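Local coordinates for putative glycyl-glycine endopeptidase lytM (Ruminococcus gnavus, PDB 3NYY), which is probably a zinc metalloendopeptidase of the M23 family that may cut glycine-rich cross-links of bacterial cell walls, at residues Val110-Trp113 with Met114-Asn118; Pro189-Ala192 with Gly193-Leu196. All coordinates share one frame; numbering follows the deposited sequence. Where two conformers were deposited one is given.

Interaction 1 of 2, residues Val110-Trp113 with Met114-Asn118; sequences VDSW and MFERN. With SO4 (sulfate ion), chain E.
The carbonyl O of Ser112, the N-cap residue of the short helix 113-117, is gripped by two amides of the first helical turn: Glu116 N at 2.8 Å and Phe115 N at 3.1 Å in a weak, bent bond. The same serine also uses its hydroxyl, OG donating to Glu116 OE2 at 2.6 Å from well above the carboxylate plane. Ser112 OG stands between its own backbone N and carbonyl carbon (chi1 57°), turned to meet the extended glutamate as it reaches back toward the start of the helix. Just upstream, Asp111 OD1, held chiefly by Asn233 ND2, also makes a long bond to Trp113 N, an Asx turn, while a water bonded to Asp111 O accepts from Met114 N (a selenomethionine) at 2.8 Å. The Phe115 ring packs edge-to-face with His216 of the second subunit. One residue further along the helical series, Arg117 N donates to Trp113 O at 2.9 Å, and the two side chains run alongside each other: Arg117 CG lies over a face of the indole, a CH-pi contact 3.8 Å from the centroid of the five-membered ring. Gly127 N bonds Glu116 OE1, and Glu126 forms a salt bridge with Arg117. The guanidinium also meets a sulfate edge-on, NH1 and NH2 of Arg117 converging on sulfate O4 at 2.9 and 2.8 Å.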
loop_
_atom_site.group_PDB
_atom_site.type_symbol
_atom_site.label_atom_id
_atom_site.label_comp_id
_atom_site.label_asym_id
_atom_site.label_seq_id
_atom_site.Cartn_x
_atom_site.Cartn_y
_atom_site.Cartn_z
ATOM N N VAL A 110 1.585 2.927 -0.287
ATOM C CA VAL A 110 0.450 3.604 0.327
ATOM C C VAL A 110 0.880 4.235 1.645
ATOM O O VAL A 110 1.963 3.955 2.169
ATOM C CB VAL A 110 -0.743 2.650 0.588
ATOM C CG1 VAL A 110 -1.318 2.076 -0.713
ATOM C CG2 VAL A 110 -0.359 1.542 1.560
ATOM N N ASP A 111 0.060 5.138 2.134
ATOM C CA ASP A 111 0.222 5.733 3.470
ATOM C C ASP A 111 -0.303 4.746 4.494
ATOM O O ASP A 111 -1.513 4.652 4.724
ATOM C CB ASP A 111 -0.555 7.036 3.559
ATOM C CG ASP A 111 -0.193 7.869 4.793
ATOM O OD1 ASP A 111 0.418 7.307 5.708
ATOM O OD2 ASP A 111 -0.528 9.084 4.802
ATOM N N SER A 112 0.603 4.041 5.142
ATOM C CA SER A 112 0.218 3.014 6.128
ATOM C C SER A 112 0.317 3.488 7.569
ATOM O O SER A 112 0.144 2.691 8.498
ATOM C CB SER A 112 1.111 1.789 5.928
ATOM O OG SER A 112 2.480 2.147 6.056
ATOM N N TRP A 113 0.604 4.772 7.768
ATOM C CA TRP A 113 0.926 5.316 9.073
ATOM C C TRP A 113 -0.150 5.022 10.118
ATOM O O TRP A 113 0.144 4.543 11.201
ATOM C CB TRP A 113 1.168 6.836 8.981
ATOM C CG TRP A 113 1.741 7.363 10.265
ATOM C CD1 TRP A 113 1.091 8.026 11.259
ATOM C CD2 TRP A 113 3.078 7.183 10.687
ATOM N NE1 TRP A 113 1.983 8.309 12.285
ATOM C CE2 TRP A 113 3.211 7.815 11.940
ATOM C CE3 TRP A 113 4.210 6.596 10.103
ATOM C CZ2 TRP A 113 4.407 7.801 12.646
ATOM C CZ3 TRP A 113 5.406 6.611 10.792
ATOM C CH2 TRP A 113 5.485 7.192 12.059
HETATM N N MSE A 114 -1.399 5.284 9.786
HETATM C CA MSE A 114 -2.468 5.108 10.764
HETATM C C MSE A 114 -2.798 3.652 11.020
HETATM O O MSE A 114 -3.264 3.317 12.118
HETATM C CB MSE A 114 -3.697 5.898 10.360
HETATM C CG MSE A 114 -3.389 7.350 10.289
HETATM SE SE MSE A 114 -4.926 8.436 10.648
HETATM C CE MSE A 114 -5.611 8.779 8.981
ATOM N N PHE A 115 -2.526 2.797 10.045
ATOM C CA PHE A 115 -2.716 1.366 10.179
ATOM C C PHE A 115 -1.603 0.852 11.141
ATOM O O PHE A 115 -1.879 0.128 12.095
ATOM C CB PHE A 115 -2.705 0.708 8.777
ATOM C CG PHE A 115 -3.809 1.232 7.845
ATOM C CD1 PHE A 115 -3.710 2.496 7.235
ATOM C CD2 PHE A 115 -4.962 0.483 7.613
ATOM C CE1 PHE A 115 -4.743 3.000 6.408
ATOM C CE2 PHE A 115 -5.987 0.969 6.774
ATOM C CZ PHE A 115 -5.887 2.229 6.185
ATOM N N GLU A 116 -0.362 1.303 10.935
ATOM C CA GLU A 116 0.802 0.867 11.749
ATOM C C GLU A 116 0.805 1.363 13.196
ATOM O O GLU A 116 1.225 0.622 14.097
ATOM C CB GLU A 116 2.125 1.310 11.083
ATOM C CG GLU A 116 2.467 0.491 9.843
ATOM C CD GLU A 116 3.541 1.120 8.957
ATOM O OE1 GLU A 116 4.264 2.042 9.397
ATOM O OE2 GLU A 116 3.649 0.685 7.790
ATOM N N ARG A 117 0.376 2.610 13.411
ATOM C CA ARG A 117 0.354 3.203 14.767
ATOM C C ARG A 117 -0.674 2.551 15.700
ATOM O O ARG A 117 -0.365 2.292 16.864
ATOM C CB ARG A 117 0.134 4.732 14.717
ATOM C CG ARG A 117 1.322 5.521 14.170
ATOM C CD ARG A 117 2.586 5.362 15.002
ATOM N NE ARG A 117 2.378 5.842 16.362
ATOM C CZ ARG A 117 2.965 5.367 17.462
ATOM N NH1 ARG A 117 3.815 4.342 17.413
ATOM N NH2 ARG A 117 2.669 5.907 18.644
ATOM N N ASN A 118 -1.873 2.278 15.179
ATOM C CA ASN A 118 -2.993 1.722 15.962
ATOM C C ASN A 118 -2.976 0.191 15.958
ATOM O O ASN A 118 -3.129 -0.436 14.906
ATOM C CB ASN A 118 -4.324 2.265 15.436
ATOM C CG ASN A 118 -4.453 3.771 15.641
ATOM O OD1 ASN A 118 -4.610 4.237 16.772
ATOM N ND2 ASN A 118 -4.375 4.538 14.550
HETATM S S SO4 E . 5.589 5.189 20.594
HETATM O O1 SO4 E . 5.990 5.971 19.437
HETATM O O2 SO4 E . 6.698 4.305 20.952
HETATM O O3 SO4 E . 5.248 6.097 21.690
HETATM O O4 SO4 E . 4.410 4.377 20.278
HETATM O O HOH W 1 -2.369 6.085 7.239
#

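Interaction 2 of 2, residues Pro189-Ala192 with Gly193-Leu196; sequences PVKA and GDLL
Val190 and Leu196 meet across the mouth of a tight bend between strands 189-190 and 195-198, whose tip is a type II beta turn, Lys191 to Asp194, within the M23 peptidase region. Val190 CG1 and Leu196 CD2 approach to 4.3 Å, branch end against branch end, and both side chains also rest on Ile165 of strand 162-166. The next residue, Lys191, is held through its backbone at two points. Its N donates to Asp194 OD2 at 2.9 Å in a nearly straight bond (169° at the hydrogen) that meets the oxygen from above the carboxylate plane; its O accepts from Asp194 N, also at 2.9 Å, closing the turn. The lysine side chain leads away from the bend, where NZ forms a salt bridge with Asp147. Ala192 follows as the first of the two central residues: its N is bonded to Asp147 OD1, so one aspartate steadies both backbone and side chain on this flank. Gly193 fills the second central position with a positive phi of 95°, where a CB would run into Ala192 O. Asp194 then folds its side chain back over the turn, CG anti to its own carbonyl carbon (chi1 -72°), which brings OD2 to Lys191 N. Replacing Asp194 with an alanine would probably leave Lys191 N without this acceptor and deprive the water at the tip of its carboxylate partner. That water donates both its hydrogens, to Ala192 O at 2.6 Å and to Asp194 OD1 at 2.8 Å.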
loop_
_atom_site.group_PDB
_atom_site.type_symbol
_atom_site.label_atom_id
_atom_site.label_comp_id
_atom_site.label_asym_id
_atom_site.label_seq_id
_atom_site.Cartn_x
_atom_site.Cartn_y
_atom_site.Cartn_z
ATOM N N PRO A 189 30.734 9.743 3.330
ATOM C CA PRO A 189 29.799 10.716 2.833
ATOM C C PRO A 189 29.064 10.157 1.613
ATOM O O PRO A 189 29.658 9.427 0.829
ATOM C CB PRO A 189 30.719 11.891 2.444
ATOM C CG PRO A 189 31.984 11.217 1.981
ATOM C CD PRO A 189 32.136 10.045 2.922
ATOM N N VAL A 190 27.795 10.521 1.450
ATOM C CA VAL A 190 27.003 10.194 0.275
ATOM C C VAL A 190 26.361 11.486 -0.276
ATOM O O VAL A 190 26.098 12.445 0.482
ATOM C CB VAL A 190 25.896 9.112 0.526
ATOM C CG1 VAL A 190 26.565 7.762 0.898
ATOM C CG2 VAL A 190 24.880 9.554 1.525
ATOM N N LYS A 191 26.140 11.497 -1.584
ATOM C CA LYS A 191 25.357 12.506 -2.252
ATOM C C LYS A 191 24.017 11.898 -2.615
ATOM O O LYS A 191 23.892 10.690 -2.923
ATOM C CB LYS A 191 26.059 13.033 -3.518
ATOM C CG LYS A 191 27.347 13.816 -3.239
ATOM C CD LYS A 191 27.109 15.120 -2.537
ATOM C CE LYS A 191 26.512 16.159 -3.476
ATOM N NZ LYS A 191 26.540 17.523 -2.848
ATOM N N ALA A 192 22.976 12.742 -2.589
ATOM C CA ALA A 192 21.649 12.307 -3.040
ATOM C C ALA A 192 21.737 11.721 -4.433
ATOM O O ALA A 192 22.423 12.270 -5.320
ATOM C CB ALA A 192 20.685 13.488 -2.998
ATOM N N GLY A 193 21.105 10.577 -4.619
ATOM C CA GLY A 193 21.155 9.818 -5.873
ATOM C C GLY A 193 22.197 8.716 -5.921
ATOM O O GLY A 193 22.141 7.859 -6.800
ATOM N N ASP A 194 23.123 8.712 -4.964
ATOM C CA ASP A 194 24.137 7.641 -4.884
ATOM C C ASP A 194 23.501 6.309 -4.528
ATOM O O ASP A 194 22.629 6.251 -3.679
ATOM C CB ASP A 194 25.216 7.922 -3.845
ATOM C CG ASP A 194 26.186 9.023 -4.244
ATOM O OD1 ASP A 194 26.156 9.486 -5.394
ATOM O OD2 ASP A 194 26.989 9.414 -3.374
ATOM N N LEU A 195 24.025 5.248 -5.126
ATOM C CA LEU A 195 23.583 3.906 -4.800
ATOM C C LEU A 195 23.853 3.564 -3.344
ATOM O O LEU A 195 24.971 3.755 -2.860
ATOM C CB LEU A 195 24.301 2.920 -5.708
ATOM C CG LEU A 195 23.795 1.487 -5.633
ATOM C CD1 LEU A 195 22.376 1.298 -6.231
ATOM C CD2 LEU A 195 24.777 0.511 -6.306
ATOM N N LEU A 196 22.830 3.062 -2.663
ATOM C CA LEU A 196 22.974 2.486 -1.324
ATOM C C LEU A 196 22.961 0.953 -1.330
ATOM O O LEU A 196 23.527 0.339 -0.417
ATOM C CB LEU A 196 21.873 2.990 -0.374
ATOM C CG LEU A 196 21.849 4.495 -0.105
ATOM C CD1 LEU A 196 20.667 4.904 0.853
ATOM C CD2 LEU A 196 23.243 5.022 0.387
HETATM O O HOH W 2 24.533 11.425 -6.648
#

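Overall arrangement
From the N terminus the chain runs through a series of helices, of which 16-20 later packs against Trp113, before reaching strand 107-108. Interaction 1 then turns the chain from the loop after that strand into helix 113-117, on the surface and facing the second subunit. After it come strands of the main antiparallel sheet, including 128-132, 148-153 and 162-166. Interaction 2 closes the bend that carries the chain from strand 189-190, paired with 148-153 in that sheet, to strand 195-198, the middle of a three-stranded sheet. The two local contacts follow in series, neither nesting nor crossing; the centres of interactions 1 and 2 lie about 28 Å apart, on opposite sides of the chain's centre.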